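Local coordinates for protein CT_858 (Chlamydia trachomatis, PDB 3DOR) that probably acts as a secreted serine-type endopeptidase, the chlamydial protease CPAF, which forms a dimer in its mature state, at residues T130-G133 / S134-G138; T300-W303 / Q304-E307; F501-R504 / T505-T509; T539-D542 / I543-K546. All coordinates share one frame; numbering follows the deposited sequence.

Interaction 1 (T130-G133 / S134-G138); sequences TLYG and SNHKG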
ATOM      1  N   THR B 130      14.517  16.411  27.540  1.00 34.73           N
ATOM      2  CA  THR B 130      13.210  16.885  27.122  1.00 34.34           C
ATOM      3  C   THR B 130      12.812  16.139  25.850  1.00 34.93           C
ATOM      4  O   THR B 130      11.637  16.082  25.494  1.00 34.43           O
ATOM      5  CB  THR B 130      13.209  18.401  26.810  1.00 35.46           C
ATOM      6  OG1 THR B 130      13.963  18.649  25.616  1.00 36.96           O
ATOM      7  CG2 THR B 130      13.813  19.191  27.955  1.00 35.53           C
ATOM      8  N   LEU B 131      13.796  15.550  25.176  1.00 33.89           N
ATOM      9  CA  LEU B 131      13.536  14.832  23.933  1.00 35.38           C
ATOM     10  C   LEU B 131      13.342  13.328  24.096  1.00 34.74           C
ATOM     11  O   LEU B 131      13.042  12.630  23.130  1.00 37.64           O
ATOM     12  CB  LEU B 131      14.668  15.103  22.936  1.00 34.96           C
ATOM     13  CG  LEU B 131      14.849  16.588  22.606  1.00 32.55           C
ATOM     14  CD1 LEU B 131      16.096  16.785  21.744  1.00 35.29           C
ATOM     15  CD2 LEU B 131      13.613  17.101  21.888  1.00 32.96           C
ATOM     16  N   TYR B 132      13.512  12.826  25.309  1.00 33.35           N
ATOM     17  CA  TYR B 132      13.346  11.397  25.562  1.00 34.76           C
ATOM     18  C   TYR B 132      11.883  10.969  25.471  1.00 34.61           C
ATOM     19  O   TYR B 132      10.981  11.804  25.484  1.00 34.52           O
ATOM     20  CB  TYR B 132      13.858  11.036  26.958  1.00 32.56           C
ATOM     21  CG  TYR B 132      15.338  11.244  27.194  1.00 34.90           C
ATOM     22  CD1 TYR B 132      16.238  11.359  26.132  1.00 34.87           C
ATOM     23  CD2 TYR B 132      15.850  11.258  28.494  1.00 34.73           C
ATOM     24  CE1 TYR B 132      17.613  11.479  26.359  1.00 34.82           C
ATOM     25  CE2 TYR B 132      17.218  11.376  28.731  1.00 36.05           C
ATOM     26  CZ  TYR B 132      18.093  11.484  27.660  1.00 35.46           C
ATOM     27  OH  TYR B 132      19.443  11.576  27.901  1.00 36.77           O
ATOM     28  N   GLY B 133      11.661   9.663  25.399  1.00 35.30           N
ATOM     29  CA  GLY B 133      10.308   9.133  25.344  1.00 36.16           C
ATOM     30  C   GLY B 133       9.766   8.986  26.757  1.00 37.67           C
ATOM     31  O   GLY B 133      10.473   9.268  27.719  1.00 37.80           O
ATOM     32  N   SER B 134       8.525   8.525  26.885  1.00 37.81           N
ATOM     33  CA  SER B 134       7.874   8.358  28.184  1.00 38.92           C
ATOM     34  C   SER B 134       8.510   7.314  29.088  1.00 37.32           C
ATOM     35  O   SER B 134       8.587   7.503  30.298  1.00 37.29           O
ATOM     36  CB  SER B 134       6.402   7.986  27.989  1.00 40.14           C
ATOM     37  OG  SER B 134       5.744   8.944  27.186  1.00 46.96           O
ATOM     38  N   ASN B 135       8.942   6.204  28.503  1.00 34.47           N
ATOM     39  CA  ASN B 135       9.545   5.135  29.277  1.00 32.94           C
ATOM     40  C   ASN B 135      11.028   4.969  28.972  1.00 32.59           C
ATOM     41  O   ASN B 135      11.539   3.853  28.871  1.00 31.23           O
ATOM     42  CB  ASN B 135       8.783   3.834  29.023  1.00 32.80           C
ATOM     43  CG  ASN B 135       7.348   3.904  29.533  1.00 35.80           C
ATOM     44  OD1 ASN B 135       6.385   3.793  28.766  1.00 32.20           O
ATOM     45  ND2 ASN B 135       7.203   4.106  30.837  1.00 34.38           N
ATOM     46  N   HIS B 136      11.706   6.103  28.843  1.00 32.41           N
ATOM     47  CA  HIS B 136      13.136   6.153  28.572  1.00 32.73           C
ATOM     48  C   HIS B 136      13.879   5.312  29.600  1.00 33.74           C
ATOM     49  O   HIS B 136      13.600   5.395  30.797  1.00 34.53           O
ATOM     50  CB  HIS B 136      13.608   7.605  28.635  1.00 32.04           C
ATOM     51  CG  HIS B 136      15.064   7.778  28.355  1.00 35.46           C
ATOM     52  ND1 HIS B 136      15.978   8.086  29.339  1.00 37.11           N
ATOM     53  CD2 HIS B 136      15.767   7.680  27.205  1.00 33.18           C
ATOM     54  CE1 HIS B 136      17.182   8.171  28.804  1.00 36.45           C
ATOM     55  NE2 HIS B 136      17.081   7.929  27.510  1.00 36.43           N
ATOM     56  N   LYS B 137      14.820   4.496  29.137  1.00 32.76           N
ATOM     57  CA  LYS B 137      15.571   3.637  30.039  1.00 32.08           C
ATOM     58  C   LYS B 137      17.063   3.947  30.121  1.00 30.50           C
ATOM     59  O   LYS B 137      17.844   3.147  30.631  1.00 31.59           O
ATOM     60  CB  LYS B 137      15.355   2.177  29.649  1.00 33.97           C
ATOM     61  CG  LYS B 137      13.884   1.798  29.610  1.00 38.23           C
ATOM     62  CD  LYS B 137      13.635   0.490  30.333  1.00 42.92           C
ATOM     63  CE  LYS B 137      13.959   0.601  31.809  1.00 42.85           C
ATOM     64  NZ  LYS B 137      13.879  -0.725  32.486  1.00 46.86           N
ATOM     65  N   GLY B 138      17.456   5.110  29.624  1.00 29.47           N
ATOM     66  CA  GLY B 138      18.852   5.496  29.689  1.00 29.11           C
ATOM     67  C   GLY B 138      19.855   4.680  28.886  1.00 29.28           C
ATOM     68  O   GLY B 138      21.043   4.738  29.176  1.00 28.19           O
TER
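Tyr132 and His136 form a face-to-face aromatic stack, a local contact across a surface turn in the loop that joins helix 124-130 to helix 140-150. The ring centroids lie 3.6 Å apart and the planes are inclined by only 12°, so the phenol and the imidazole are nearly flat on one another. The overlap is deep rather than rim to rim: CD2 of Tyr132 sits over the middle of the imidazole, and NE2 of His136 sits over the middle of the phenol ring. At the closest point CE2 of Tyr132 is 3.2 Å from CE1 of His136, which is tight for two aromatic carbons. Closer to the backbone, CB of Tyr132 makes a CH-pi contact with the same imidazole face, 4.1 Å from its centroid. The chain doubles back between the two rings through a type I beta turn from Gly133 to His136, within the PDZ-like region of the protein. His136 holds CG anti to the backbone N (chi1 -179°), which swings the imidazole back over the turn onto tyrosine. On its opposite face the backbone N of Gly138 lies 3.2 Å above the plane, offset toward the rim, so the imidazole is sandwiched. Tyrosine suits its place because it combines a broad stacking face with a polar end: OH is hydrogen-bonded to Glu143 of helix 140-150, while its side chain also packs on Ala146.

Interaction 2 (T300-W303 / Q304-E307); sequences TYSW and QDME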
ATOM      1  N   THR B 300      23.015  -0.432   4.599  1.00 22.68           N
ATOM      2  CA  THR B 300      21.600  -0.657   4.859  1.00 22.37           C
ATOM      3  C   THR B 300      21.200  -2.011   4.302  1.00 24.89           C
ATOM      4  O   THR B 300      21.912  -2.568   3.458  1.00 24.51           O
ATOM      5  CB  THR B 300      20.731   0.409   4.163  1.00 22.74           C
ATOM      6  OG1 THR B 300      19.348   0.084   4.339  1.00 22.06           O
ATOM      7  CG2 THR B 300      21.036   0.453   2.663  1.00 20.86           C
ATOM      8  N   TYR B 301      20.077  -2.547   4.778  1.00 23.41           N
ATOM      9  CA  TYR B 301      19.594  -3.816   4.273  1.00 23.94           C
ATOM     10  C   TYR B 301      18.378  -3.630   3.371  1.00 24.43           C
ATOM     11  O   TYR B 301      17.763  -4.597   2.924  1.00 24.76           O
ATOM     12  CB  TYR B 301      19.321  -4.805   5.415  1.00 22.72           C
ATOM     13  CG  TYR B 301      20.608  -5.241   6.098  1.00 22.16           C
ATOM     14  CD1 TYR B 301      21.007  -4.672   7.308  1.00 22.02           C
ATOM     15  CD2 TYR B 301      21.472  -6.162   5.493  1.00 22.57           C
ATOM     16  CE1 TYR B 301      22.236  -4.999   7.901  1.00 21.39           C
ATOM     17  CE2 TYR B 301      22.712  -6.499   6.085  1.00 21.76           C
ATOM     18  CZ  TYR B 301      23.082  -5.907   7.283  1.00 20.13           C
ATOM     19  OH  TYR B 301      24.306  -6.177   7.858  1.00 23.57           O
ATOM     20  N   SER B 302      18.014  -2.384   3.109  1.00 25.34           N
ATOM     21  CA  SER B 302      16.929  -2.150   2.168  1.00 29.40           C
ATOM     22  C   SER B 302      17.746  -1.733   0.946  1.00 27.98           C
ATOM     23  O   SER B 302      17.996  -0.551   0.701  1.00 26.53           O
ATOM     24  CB  SER B 302      15.976  -1.042   2.648  1.00 29.85           C
ATOM     25  OG  SER B 302      16.593   0.219   2.645  1.00 40.99           O
ATOM     26  N   TRP B 303      18.208  -2.741   0.212  1.00 27.12           N
ATOM     27  CA  TRP B 303      19.060  -2.537  -0.950  1.00 29.20           C
ATOM     28  C   TRP B 303      18.638  -1.454  -1.930  1.00 29.80           C
ATOM     29  O   TRP B 303      19.488  -0.790  -2.517  1.00 31.18           O
ATOM     30  CB  TRP B 303      19.245  -3.860  -1.704  1.00 27.76           C
ATOM     31  CG  TRP B 303      17.967  -4.550  -2.054  1.00 27.57           C
ATOM     32  CD1 TRP B 303      17.197  -5.334  -1.235  1.00 29.46           C
ATOM     33  CD2 TRP B 303      17.317  -4.544  -3.330  1.00 28.92           C
ATOM     34  NE1 TRP B 303      16.109  -5.821  -1.929  1.00 28.21           N
ATOM     35  CE2 TRP B 303      16.160  -5.349  -3.214  1.00 27.85           C
ATOM     36  CE3 TRP B 303      17.602  -3.936  -4.559  1.00 28.10           C
ATOM     37  CZ2 TRP B 303      15.292  -5.567  -4.289  1.00 30.23           C
ATOM     38  CZ3 TRP B 303      16.736  -4.153  -5.626  1.00 30.35           C
ATOM     39  CH2 TRP B 303      15.595  -4.961  -5.483  1.00 29.40           C
ATOM     40  N   GLN B 304      17.336  -1.273  -2.104  1.00 31.50           N
ATOM     41  CA  GLN B 304      16.832  -0.278  -3.041  1.00 36.34           C
ATOM     42  C   GLN B 304      17.135   1.166  -2.632  1.00 37.52           C
ATOM     43  O   GLN B 304      17.147   2.062  -3.473  1.00 38.03           O
ATOM     44  CB  GLN B 304      15.320  -0.481  -3.239  1.00 40.35           C
ATOM     45  CG  GLN B 304      14.951  -1.934  -3.565  1.00 45.21           C
ATOM     46  CD  GLN B 304      13.527  -2.113  -4.085  1.00 51.75           C
ATOM     47  OE1 GLN B 304      13.192  -1.678  -5.193  1.00 54.46           O
ATOM     48  NE2 GLN B 304      12.685  -2.763  -3.287  1.00 52.54           N
ATOM     49  N   ASP B 305      17.387   1.395  -1.346  1.00 38.36           N
ATOM     50  CA  ASP B 305      17.683   2.739  -0.861  1.00 38.01           C
ATOM     51  C   ASP B 305      19.172   3.048  -0.855  1.00 38.00           C
ATOM     52  O   ASP B 305      19.581   4.090  -0.347  1.00 38.62           O
ATOM     53  CB  ASP B 305      17.141   2.957   0.559  1.00 39.16           C
ATOM     54  CG  ASP B 305      15.644   2.705   0.671  1.00 41.12           C
ATOM     55  OD1 ASP B 305      14.912   2.951  -0.307  1.00 39.01           O
ATOM     56  OD2 ASP B 305      15.199   2.275   1.757  1.00 44.52           O
ATOM     57  N   MET B 306      19.994   2.152  -1.390  1.00 36.93           N
ATOM     58  CA  MET B 306      21.429   2.421  -1.417  1.00 36.41           C
ATOM     59  C   MET B 306      21.756   3.620  -2.302  1.00 37.74           C
ATOM     60  O   MET B 306      21.200   3.776  -3.387  1.00 38.45           O
ATOM     61  CB  MET B 306      22.214   1.209  -1.924  1.00 34.06           C
ATOM     62  CG  MET B 306      22.263   0.048  -0.958  1.00 31.36           C
ATOM     63  SD  MET B 306      23.477  -1.164  -1.476  1.00 30.29           S
ATOM     64  CE  MET B 306      25.005  -0.398  -0.883  1.00 22.93           C
ATOM     65  N   GLU B 307      22.666   4.458  -1.819  1.00 38.49           N
ATOM     66  CA  GLU B 307      23.116   5.647  -2.533  1.00 39.37           C
ATOM     67  C   GLU B 307      23.488   5.327  -3.976  1.00 40.48           C
ATOM     68  O   GLU B 307      24.299   4.440  -4.224  1.00 39.56           O
ATOM     69  CB  GLU B 307      24.348   6.229  -1.836  1.00 40.65           C
ATOM     70  CG  GLU B 307      24.112   7.486  -1.019  1.00 42.42           C
ATOM     71  CD  GLU B 307      25.263   7.779  -0.057  1.00 43.82           C
ATOM     72  OE1 GLU B 307      25.105   7.521   1.159  1.00 40.02           O
ATOM     73  OE2 GLU B 307      26.324   8.259  -0.519  1.00 44.87           O
TER
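Trp303 and Gln304 run side by side in the same direction, with the indole and the side-chain amide planes only 18° apart. The aliphatic part of glutamine does the touching: CG of Gln304 stands 3.3 Å from the centroid of the Trp303 six-membered ring, almost exactly on the ring normal, in a CH-pi contact. Trp303 reaches this position by placing CG between its backbone N and carbonyl carbon (chi1 53°), which leaves the ring alongside the following residue. NE1 of the indole is hydrogen-bonded to Glu403, and Trp317 meets the indole edge-to-face.

Ser302 and Asp305 are oriented differently, the serine hydroxyl coming in over the plane of the aspartate carboxylate. OG of Ser302 donates to OD2 of Asp305 over 2.6 Å, while N of Asp305 returns a bond of 2.9 Å to O of Ser302. Small polar residues fit here because each can serve a backbone turn and a side-chain bond together. The turn is a short 3-10 segment in the beta-alpha-beta crossover from strand 290-297 through helix 316-330 to the parallel strand 333-337. Just before it, Thr300 OG1 accepts from Ser302 N at 3.1 Å, a nearly straight bond that makes an ST turn. The methyl CG2 of Thr300 meets CG of Met306 at 3.8 Å, the two side chains slanting across each other, and the flexible, apolar Met306 also packs on Phe276 and Pro316.

Interaction 3 (F501-R504 / T505-T509); sequences FPNR and TGIKT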
ATOM      1  N   PHE B 501      -4.796   4.953   7.354  1.00 30.74           N
ATOM      2  CA  PHE B 501      -6.250   4.988   7.432  1.00 31.85           C
ATOM      3  C   PHE B 501      -6.677   6.443   7.412  1.00 31.78           C
ATOM      4  O   PHE B 501      -6.004   7.287   7.980  1.00 33.15           O
ATOM      5  CB  PHE B 501      -6.737   4.286   8.710  1.00 32.13           C
ATOM      6  CG  PHE B 501      -6.296   4.955   9.983  1.00 35.92           C
ATOM      7  CD1 PHE B 501      -7.130   5.862  10.635  1.00 36.96           C
ATOM      8  CD2 PHE B 501      -5.040   4.697  10.522  1.00 35.49           C
ATOM      9  CE1 PHE B 501      -6.719   6.499  11.801  1.00 35.83           C
ATOM     10  CE2 PHE B 501      -4.621   5.332  11.688  1.00 35.74           C
ATOM     11  CZ  PHE B 501      -5.461   6.233  12.326  1.00 36.65           C
ATOM     12  N   PRO B 502      -7.791   6.761   6.732  1.00 31.21           N
ATOM     13  CA  PRO B 502      -8.251   8.150   6.675  1.00 32.47           C
ATOM     14  C   PRO B 502      -8.672   8.659   8.048  1.00 32.26           C
ATOM     15  O   PRO B 502      -9.294   7.934   8.828  1.00 33.89           O
ATOM     16  CB  PRO B 502      -9.403   8.093   5.673  1.00 33.49           C
ATOM     17  CG  PRO B 502      -9.928   6.704   5.835  1.00 33.93           C
ATOM     18  CD  PRO B 502      -8.671   5.877   5.948  1.00 31.03           C
ATOM     19  N   ASN B 503      -8.318   9.904   8.347  1.00 30.95           N
ATOM     20  CA  ASN B 503      -8.630  10.480   9.650  1.00 32.84           C
ATOM     21  C   ASN B 503      -8.490  11.990   9.578  1.00 32.73           C
ATOM     22  O   ASN B 503      -7.880  12.513   8.649  1.00 31.77           O
ATOM     23  CB  ASN B 503      -7.657   9.928  10.692  1.00 31.02           C
ATOM     24  CG  ASN B 503      -6.219  10.310  10.391  1.00 31.90           C
ATOM     25  OD1 ASN B 503      -5.671  11.242  10.985  1.00 32.24           O
ATOM     26  ND2 ASN B 503      -5.607   9.607   9.438  1.00 26.58           N
ATOM     27  N   ARG B 504      -9.048  12.677  10.569  1.00 34.85           N
ATOM     28  CA  ARG B 504      -9.006  14.136  10.634  1.00 37.66           C
ATOM     29  C   ARG B 504      -7.917  14.622  11.588  1.00 37.34           C
ATOM     30  O   ARG B 504      -7.827  15.815  11.880  1.00 36.98           O
ATOM     31  CB  ARG B 504     -10.361  14.682  11.107  1.00 42.03           C
ATOM     32  CG  ARG B 504     -11.543  14.417  10.185  1.00 45.49           C
ATOM     33  CD  ARG B 504     -11.628  15.453   9.084  1.00 49.85           C
ATOM     34  NE  ARG B 504     -12.788  15.257   8.209  1.00 53.34           N
ATOM     35  CZ  ARG B 504     -14.055  15.278   8.615  1.00 53.46           C
ATOM     36  NH1 ARG B 504     -14.346  15.483   9.894  1.00 55.15           N
ATOM     37  NH2 ARG B 504     -15.036  15.099   7.740  1.00 51.89           N
ATOM     38  N   THR B 505      -7.097  13.700  12.083  1.00 36.45           N
ATOM     39  CA  THR B 505      -6.022  14.065  13.000  1.00 34.90           C
ATOM     40  C   THR B 505      -4.704  14.248  12.253  1.00 32.98           C
ATOM     41  O   THR B 505      -3.676  14.560  12.854  1.00 32.10           O
ATOM     42  CB  THR B 505      -5.823  12.994  14.102  1.00 35.33           C
ATOM     43  OG1 THR B 505      -7.084  12.691  14.709  1.00 36.04           O
ATOM     44  CG2 THR B 505      -4.875  13.507  15.178  1.00 34.10           C
ATOM     45  N   GLY B 506      -4.731  14.047  10.939  1.00 31.53           N
ATOM     46  CA  GLY B 506      -3.522  14.211  10.157  1.00 29.07           C
ATOM     47  C   GLY B 506      -2.500  13.095  10.276  1.00 29.58           C
ATOM     48  O   GLY B 506      -1.321  13.291   9.972  1.00 32.19           O
ATOM     49  N   ILE B 507      -2.939  11.926  10.720  1.00 29.62           N
ATOM     50  CA  ILE B 507      -2.045  10.784  10.861  1.00 30.38           C
ATOM     51  C   ILE B 507      -1.747  10.201   9.482  1.00 30.34           C
ATOM     52  O   ILE B 507      -2.663   9.898   8.723  1.00 30.89           O
ATOM     53  CB  ILE B 507      -2.678   9.705  11.737  1.00 29.88           C
ATOM     54  CG1 ILE B 507      -3.004  10.290  13.114  1.00 31.16           C
ATOM     55  CG2 ILE B 507      -1.737   8.523  11.857  1.00 30.32           C
ATOM     56  CD1 ILE B 507      -3.640   9.297  14.060  1.00 31.42           C
ATOM     57  N   LYS B 508      -0.469  10.050   9.155  1.00 31.20           N
ATOM     58  CA  LYS B 508      -0.083   9.524   7.848  1.00 32.68           C
ATOM     59  C   LYS B 508       0.172   8.026   7.919  1.00 33.61           C
ATOM     60  O   LYS B 508      -0.331   7.255   7.101  1.00 33.53           O
ATOM     61  CB  LYS B 508       1.165  10.249   7.339  1.00 32.82           C
ATOM     62  CG  LYS B 508       1.583   9.870   5.919  1.00 35.27           C
ATOM     63  CD  LYS B 508       2.769  10.713   5.446  1.00 36.71           C
ATOM     64  CE  LYS B 508       3.108  10.421   3.989  1.00 41.19           C
ATOM     65  NZ  LYS B 508       4.239  11.238   3.470  1.00 42.31           N
ATOM     66  N   THR B 509       0.956   7.620   8.908  1.00 34.09           N
ATOM     67  CA  THR B 509       1.274   6.216   9.091  1.00 35.11           C
ATOM     68  C   THR B 509       1.626   5.943  10.543  1.00 35.17           C
ATOM     69  O   THR B 509       2.131   6.811  11.251  1.00 35.40           O
ATOM     70  CB  THR B 509       2.526   5.777   8.274  1.00 36.74           C
ATOM     71  OG1 THR B 509       2.379   6.138   6.898  1.00 40.40           O
ATOM     72  CG2 THR B 509       2.713   4.276   8.370  1.00 36.99           C
TER
HETATM   73  O   HOH W   1      -3.005   7.239   7.460  1.00 33.21           O
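The side-chain amide of Asn503 pairs with both backbone polar atoms of Ile507, much as a neighbouring strand would. OD1 of Asn503 accepts from N of Ile507 at 2.8 Å, in the carbonyl plane and on a lone pair. ND2 of Asn503 donates in turn to O of Ile507 at 3.0 Å, a nearly straight bond lying in the amide plane. The second N-H of ND2 reaches back to O of Phe501 at 2.8 Å, and OD1 takes an additional, weak bond from N of Thr505. Asn503 can do this because CG sits between its backbone N and carbonyl carbon (chi1 62°), turning the amide across the loop.

The loop links the antiparallel strands 496-499 and 507-518 as a hairpin. Gly506 suits its corner, where phi is positive (75°). A water accepts from Phe501 N at 2.9 Å and lies close to O of Ile507 and O of Lys508; beyond it, Lys508 and Thr509 form a classic beta bulge opposite Thr77. On the apolar side, CZ of Phe501 rests 4.0 Å from CD1 of Ile507, and Phe13 of the same chain, in helix 2-20, meets the phenylalanine ring edge-to-face. NE of Arg504 donates a weak hydrogen bond to O of Leu370 of the second subunit. With an acceptor facing each N-H of ND2 and donors facing OD1, the buried Asn503 amide is fixed in one rotation: turned over, like groups would confront each other.

Interaction 4 (T539-D542 / I543-K546); sequences TAND and IRYK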
ATOM      1  N   THR B 539      36.218   7.191  21.780  1.00 28.28           N
ATOM      2  CA  THR B 539      36.689   8.092  22.829  1.00 28.85           C
ATOM      3  C   THR B 539      36.643   9.530  22.329  1.00 29.92           C
ATOM      4  O   THR B 539      36.367   9.783  21.155  1.00 30.22           O
ATOM      5  CB  THR B 539      38.156   7.798  23.238  1.00 29.42           C
ATOM      6  OG1 THR B 539      39.008   7.980  22.099  1.00 26.91           O
ATOM      7  CG2 THR B 539      38.306   6.375  23.778  1.00 27.08           C
ATOM      8  N   ALA B 540      36.914  10.477  23.221  1.00 29.92           N
ATOM      9  CA  ALA B 540      36.923  11.878  22.826  1.00 29.83           C
ATOM     10  C   ALA B 540      38.053  12.071  21.808  1.00 29.35           C
ATOM     11  O   ALA B 540      37.907  12.818  20.846  1.00 31.62           O
ATOM     12  CB  ALA B 540      37.135  12.782  24.053  1.00 29.42           C
ATOM     13  N   ASN B 541      39.175  11.386  22.008  1.00 29.20           N
ATOM     14  CA  ASN B 541      40.284  11.502  21.065  1.00 31.66           C
ATOM     15  C   ASN B 541      39.903  10.963  19.684  1.00 32.46           C
ATOM     16  O   ASN B 541      40.379  11.462  18.658  1.00 31.99           O
ATOM     17  CB  ASN B 541      41.524  10.770  21.584  1.00 34.03           C
ATOM     18  CG  ASN B 541      42.203  11.514  22.721  1.00 37.49           C
ATOM     19  OD1 ASN B 541      42.140  12.742  22.786  1.00 36.34           O
ATOM     20  ND2 ASN B 541      42.863  10.778  23.616  1.00 37.73           N
ATOM     21  N   ASP B 542      39.051   9.944  19.656  1.00 31.57           N
ATOM     22  CA  ASP B 542      38.608   9.383  18.383  1.00 32.44           C
ATOM     23  C   ASP B 542      37.773  10.423  17.663  1.00 34.19           C
ATOM     24  O   ASP B 542      37.954  10.677  16.474  1.00 32.21           O
ATOM     25  CB  ASP B 542      37.721   8.153  18.592  1.00 30.75           C
ATOM     26  CG  ASP B 542      38.508   6.908  18.889  1.00 30.97           C
ATOM     27  OD1 ASP B 542      39.567   6.710  18.246  1.00 29.52           O
ATOM     28  OD2 ASP B 542      38.050   6.123  19.749  1.00 29.59           O
ATOM     29  N   ILE B 543      36.861  11.019  18.425  1.00 36.65           N
ATOM     30  CA  ILE B 543      35.915  12.003  17.927  1.00 38.48           C
ATOM     31  C   ILE B 543      36.428  13.421  17.711  1.00 39.68           C
ATOM     32  O   ILE B 543      36.149  14.029  16.679  1.00 40.08           O
ATOM     33  CB  ILE B 543      34.692  12.060  18.873  1.00 37.76           C
ATOM     34  CG1 ILE B 543      34.020  10.686  18.914  1.00 38.70           C
ATOM     35  CG2 ILE B 543      33.713  13.122  18.421  1.00 38.18           C
ATOM     36  CD1 ILE B 543      32.951  10.550  19.972  1.00 39.31           C
ATOM     37  N   ARG B 544      37.182  13.944  18.669  1.00 41.16           N
ATOM     38  CA  ARG B 544      37.659  15.317  18.569  1.00 44.23           C
ATOM     39  C   ARG B 544      37.997  15.793  17.156  1.00 44.95           C
ATOM     40  O   ARG B 544      37.466  16.807  16.708  1.00 47.09           O
ATOM     41  CB  ARG B 544      38.851  15.564  19.501  1.00 44.03           C
ATOM     42  CG  ARG B 544      39.235  17.043  19.554  1.00 46.61           C
ATOM     43  CD  ARG B 544      40.125  17.404  20.745  1.00 46.81           C
ATOM     44  NE  ARG B 544      39.487  17.158  22.040  1.00 46.44           N
ATOM     45  CZ  ARG B 544      39.708  16.082  22.795  1.00 45.54           C
ATOM     46  NH1 ARG B 544      40.552  15.140  22.392  1.00 44.33           N
ATOM     47  NH2 ARG B 544      39.096  15.956  23.966  1.00 44.66           N
ATOM     48  N   TYR B 545      38.860  15.079  16.443  1.00 44.06           N
ATOM     49  CA  TYR B 545      39.204  15.515  15.092  1.00 43.44           C
ATOM     50  C   TYR B 545      38.856  14.488  14.009  1.00 41.90           C
ATOM     51  O   TYR B 545      39.454  14.462  12.936  1.00 41.85           O
ATOM     52  CB  TYR B 545      40.689  15.904  15.039  1.00 46.34           C
ATOM     53  CG  TYR B 545      41.028  17.078  15.955  1.00 50.37           C
ATOM     54  CD1 TYR B 545      42.260  17.153  16.607  1.00 52.15           C
ATOM     55  CD2 TYR B 545      40.099  18.096  16.192  1.00 51.09           C
ATOM     56  CE1 TYR B 545      42.554  18.211  17.482  1.00 52.56           C
ATOM     57  CE2 TYR B 545      40.383  19.155  17.058  1.00 52.73           C
ATOM     58  CZ  TYR B 545      41.608  19.205  17.702  1.00 52.99           C
ATOM     59  OH  TYR B 545      41.875  20.242  18.571  1.00 52.46           O
ATOM     60  N   LYS B 546      37.876  13.644  14.308  1.00 38.72           N
ATOM     61  CA  LYS B 546      37.401  12.637  13.367  1.00 37.39           C
ATOM     62  C   LYS B 546      38.429  11.648  12.841  1.00 34.40           C
ATOM     63  O   LYS B 546      38.271  11.136  11.735  1.00 32.93           O
ATOM     64  CB  LYS B 546      36.731  13.338  12.186  1.00 38.35           C
ATOM     65  CG  LYS B 546      35.485  14.084  12.591  1.00 40.94           C
ATOM     66  CD  LYS B 546      35.236  15.299  11.718  1.00 41.64           C
ATOM     67  CE  LYS B 546      34.713  14.929  10.360  1.00 39.58           C
ATOM     68  NZ  LYS B 546      34.219  16.154   9.670  1.00 36.93           N
TER
HETATM   69  O   HOH W   2      40.628  12.594  15.786  1.00 37.66           O
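The Arg544 guanidinium has the carbonyl O of Ala540 over one face and the side-chain amide of Asn541 at its edge. At that edge NH1 of Arg544 donates to OD1 of Asn541 at 2.9 Å, with the acceptor close to the guanidinium plane although the bond is bent. The two side chains run alongside each other in the same direction, yet their amide and guanidinium planes are turned 65° apart. A bend at chi3 (-62°) folds the arginine back along the helix, bringing NH2 of Arg544 to 3.7 Å from CB of Ala540. The Tyr545 ring is met on one face by CG of Arg544, 3.4 Å above its plane and offset toward the rim, so that the aliphatic part of the arginine lies against the ring.

These residues belong to a short helix, 540-544, which opens with a capping box. N of Thr539 donates to OD2 of Asp542 at 2.9 Å, nearly straight (174°), and N of Asp542 donates to OG1 of Thr539 at 3.1 Å. Threonine and aspartate are suited to these positions because their side chains are short and carry oxygen: that of threonine takes an N-H of the first turn, and that of aspartate takes the N-H of the N-cap residue. Both have further partners in the next helix: OG1 of Thr539 bonds to Glu550, and OD1 of Asp542 to N of Tyr551. Along the helix, Ile543 N bonds to Thr539 O at 3.0 Å. The branched Ile543 side chain packs on Tyr99 and Val101 of strand 98-103, while Lys546, its NZ bonded to Val101 O, adopts a positive phi.

In the fold
From the N terminus the four contacts come in series, none nesting in or crossing another. Interaction 1 closes a turn between helices 124-130 and 140-150 in the PDZ-like region. Interaction 2 shapes the start of the crossover that leaves strand 290-297 of the mixed sheet for helix 316-330, in the peptidase S41 region. Interaction 3, in the same family region, closes the hairpin between strands 496-499 and 507-518, beside helix 2-20 and the second subunit. Interaction 4 follows strand 534-535, one of the two outermost strands of the mixed sheet within this chain, and brings helix 540-544 against strand 98-103. Interactions 3 and 4 lie on opposite sides of the chain's centre, their own centres 44 Å apart.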